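Local coordinates for putative rubredoxin reductase (Rhodopseudomonas palustris, PDB 3FG2), which probably transfers electrons from NADH through its bound FAD to a ferredoxin that serves the cytochrome CYP199A2, at residues A[168-173]-A[199-204]. Numbering follows the deposited sequence.
Sequences VDVVEL and IRMHYG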
loop_
_atom_site.group_PDB
_atom_site.type_symbol
_atom_site.label_atom_id
_atom_site.label_comp_id
_atom_site.label_asym_id
_atom_site.label_seq_id
_atom_site.Cartn_x
_atom_site.Cartn_y
_atom_site.Cartn_z
ATOM N N VAL A 168 14.710 -19.063 -3.842
ATOM C CA VAL A 168 14.247 -17.720 -4.151
ATOM C C VAL A 168 15.269 -16.789 -4.778
ATOM O O VAL A 168 16.365 -16.606 -4.253
ATOM C CB VAL A 168 13.714 -17.022 -2.882
ATOM C CG1 VAL A 168 13.156 -15.650 -3.234
ATOM C CG2 VAL A 168 12.656 -17.877 -2.230
ATOM N N ASP A 169 14.887 -16.193 -5.904
ATOM C CA ASP A 169 15.723 -15.229 -6.607
ATOM C C ASP A 169 14.911 -13.953 -6.788
ATOM O O ASP A 169 13.783 -13.985 -7.288
ATOM C CB ASP A 169 16.165 -15.760 -7.974
ATOM C CG ASP A 169 17.340 -16.710 -7.873
ATOM O OD1 ASP A 169 17.136 -17.914 -7.618
ATOM O OD2 ASP A 169 18.479 -16.246 -8.031
ATOM N N VAL A 170 15.485 -12.833 -6.363
ATOM C CA VAL A 170 14.823 -11.537 -6.466
ATOM C C VAL A 170 15.464 -10.665 -7.540
ATOM O O VAL A 170 16.660 -10.378 -7.497
ATOM C CB VAL A 170 14.859 -10.781 -5.122
ATOM C CG1 VAL A 170 14.280 -9.384 -5.301
ATOM C CG2 VAL A 170 14.071 -11.550 -4.069
ATOM N N VAL A 171 14.647 -10.248 -8.499
ATOM C CA VAL A 171 15.088 -9.416 -9.610
ATOM C C VAL A 171 14.638 -7.960 -9.449
ATOM O O VAL A 171 13.441 -7.668 -9.461
ATOM C CB VAL A 171 14.530 -9.969 -10.943
ATOM C CG1 VAL A 171 14.784 -8.980 -12.077
ATOM C CG2 VAL A 171 15.170 -11.316 -11.245
ATOM N N GLU A 172 15.607 -7.061 -9.296
ATOM C CA GLU A 172 15.340 -5.628 -9.149
ATOM C C GLU A 172 16.161 -4.825 -10.161
ATOM O O GLU A 172 17.354 -5.081 -10.347
ATOM C CB GLU A 172 15.685 -5.150 -7.735
ATOM C CG GLU A 172 15.606 -3.635 -7.576
ATOM C CD GLU A 172 14.226 -3.077 -7.906
ATOM O OE1 GLU A 172 14.143 -1.910 -8.352
ATOM O OE2 GLU A 172 13.222 -3.796 -7.714
ATOM N N LEU A 173 15.524 -3.850 -10.804
ATOM C CA LEU A 173 16.215 -3.027 -11.797
ATOM C C LEU A 173 17.153 -2.011 -11.150
ATOM O O LEU A 173 18.208 -1.696 -11.699
ATOM C CB LEU A 173 15.208 -2.299 -12.698
ATOM C CG LEU A 173 15.848 -1.415 -13.780
ATOM C CD1 LEU A 173 16.821 -2.253 -14.610
ATOM C CD2 LEU A 173 14.764 -0.789 -14.670
ATOM N N ILE A 199 18.438 -16.195 -0.013
ATOM C CA ILE A 199 17.733 -15.590 -1.134
ATOM C C ILE A 199 18.785 -14.907 -2.005
ATOM O O ILE A 199 19.605 -14.138 -1.505
ATOM C CB ILE A 199 16.704 -14.567 -0.632
ATOM C CG1 ILE A 199 15.611 -15.301 0.157
ATOM C CG2 ILE A 199 16.150 -13.767 -1.798
ATOM C CD1 ILE A 199 14.647 -14.398 0.914
ATOM N N ARG A 200 18.775 -15.203 -3.301
ATOM C CA ARG A 200 19.755 -14.619 -4.210
ATOM C C ARG A 200 19.207 -13.323 -4.800
ATOM O O ARG A 200 18.214 -13.340 -5.533
ATOM C CB ARG A 200 20.077 -15.589 -5.357
ATOM C CG ARG A 200 20.022 -17.078 -5.006
ATOM C CD ARG A 200 21.313 -17.579 -4.413
ATOM N NE ARG A 200 22.413 -17.463 -5.364
ATOM C CZ ARG A 200 23.663 -17.844 -5.113
ATOM N NH1 ARG A 200 23.978 -18.373 -3.937
ATOM N NH2 ARG A 200 24.602 -17.680 -6.035
ATOM N N MET A 201 19.857 -12.205 -4.480
ATOM C CA MET A 201 19.448 -10.899 -4.983
ATOM C C MET A 201 20.152 -10.552 -6.296
ATOM O O MET A 201 21.348 -10.798 -6.450
ATOM C CB MET A 201 19.759 -9.821 -3.943
ATOM C CG MET A 201 18.526 -9.102 -3.438
ATOM S SD MET A 201 17.355 -10.225 -2.620
ATOM C CE MET A 201 16.720 -9.150 -1.329
ATOM N N HIS A 202 19.407 -9.980 -7.239
ATOM C CA HIS A 202 19.957 -9.582 -8.533
ATOM C C HIS A 202 19.586 -8.128 -8.812
ATOM O O HIS A 202 18.404 -7.793 -8.934
ATOM C CB HIS A 202 19.384 -10.468 -9.631
ATOM C CG HIS A 202 19.629 -11.927 -9.413
ATOM N ND1 HIS A 202 20.801 -12.549 -9.791
ATOM C CD2 HIS A 202 18.860 -12.884 -8.844
ATOM C CE1 HIS A 202 20.738 -13.830 -9.469
ATOM N NE2 HIS A 202 19.571 -14.058 -8.893
ATOM N N TYR A 203 20.592 -7.266 -8.916
ATOM C CA TYR A 203 20.349 -5.851 -9.163
ATOM C C TYR A 203 20.716 -5.389 -10.569
ATOM O O TYR A 203 21.454 -6.065 -11.282
ATOM C CB TYR A 203 21.117 -5.002 -8.146
ATOM C CG TYR A 203 20.761 -5.314 -6.719
ATOM C CD1 TYR A 203 21.611 -6.074 -5.915
ATOM C CD2 TYR A 203 19.557 -4.870 -6.173
ATOM C CE1 TYR A 203 21.266 -6.386 -4.596
ATOM C CE2 TYR A 203 19.205 -5.175 -4.872
ATOM C CZ TYR A 203 20.060 -5.930 -4.086
ATOM O OH TYR A 203 19.702 -6.216 -2.792
ATOM N N GLY A 204 20.189 -4.228 -10.947
ATOM C CA GLY A 204 20.479 -3.651 -12.246
ATOM C C GLY A 204 19.942 -4.393 -13.449
ATOM O O GLY A 204 20.450 -4.208 -14.558
#
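H202 and D169 meet on one face of a pair of parallel strands: ring NE2 donates to D169 OD2 over 2.6 Å, nearly straight at 169°, taking the anti lone pair of that oxygen. Ring and carboxylate are almost coplanar, 20° apart, and CG of H202, anti to its carbonyl carbon (chi1 -57°), swings the imidazole back along its strand toward D169. OD2 also lies 3.2 Å from CB of R200. A leucine in place of H202 would probably leave OD2 without this donor and the carboxylate freer to turn. Backbone bonds alternate in parallel register: R200 N to V168 O, V170 N to R200 O (2.9 Å), H202 N to V170 O and E172 N to H202 O. The strands, with helix 184-196 between them in sequence, form a beta-alpha-beta unit of the Rossmann-type sheet, where 200-202 is an edge strand and 144-148 flanks 168-171 across from it. On the opposite face M201 SD lies 3.6 Å from V170 CB; near the start of the pair I199 CG2 touches V170 CG2 and V168 CG1, each at 3.8 Å. E172 OE2 is hydrogen-bonded to A150 N, in a probable GxGxxG turn, and OE1 to A174 N.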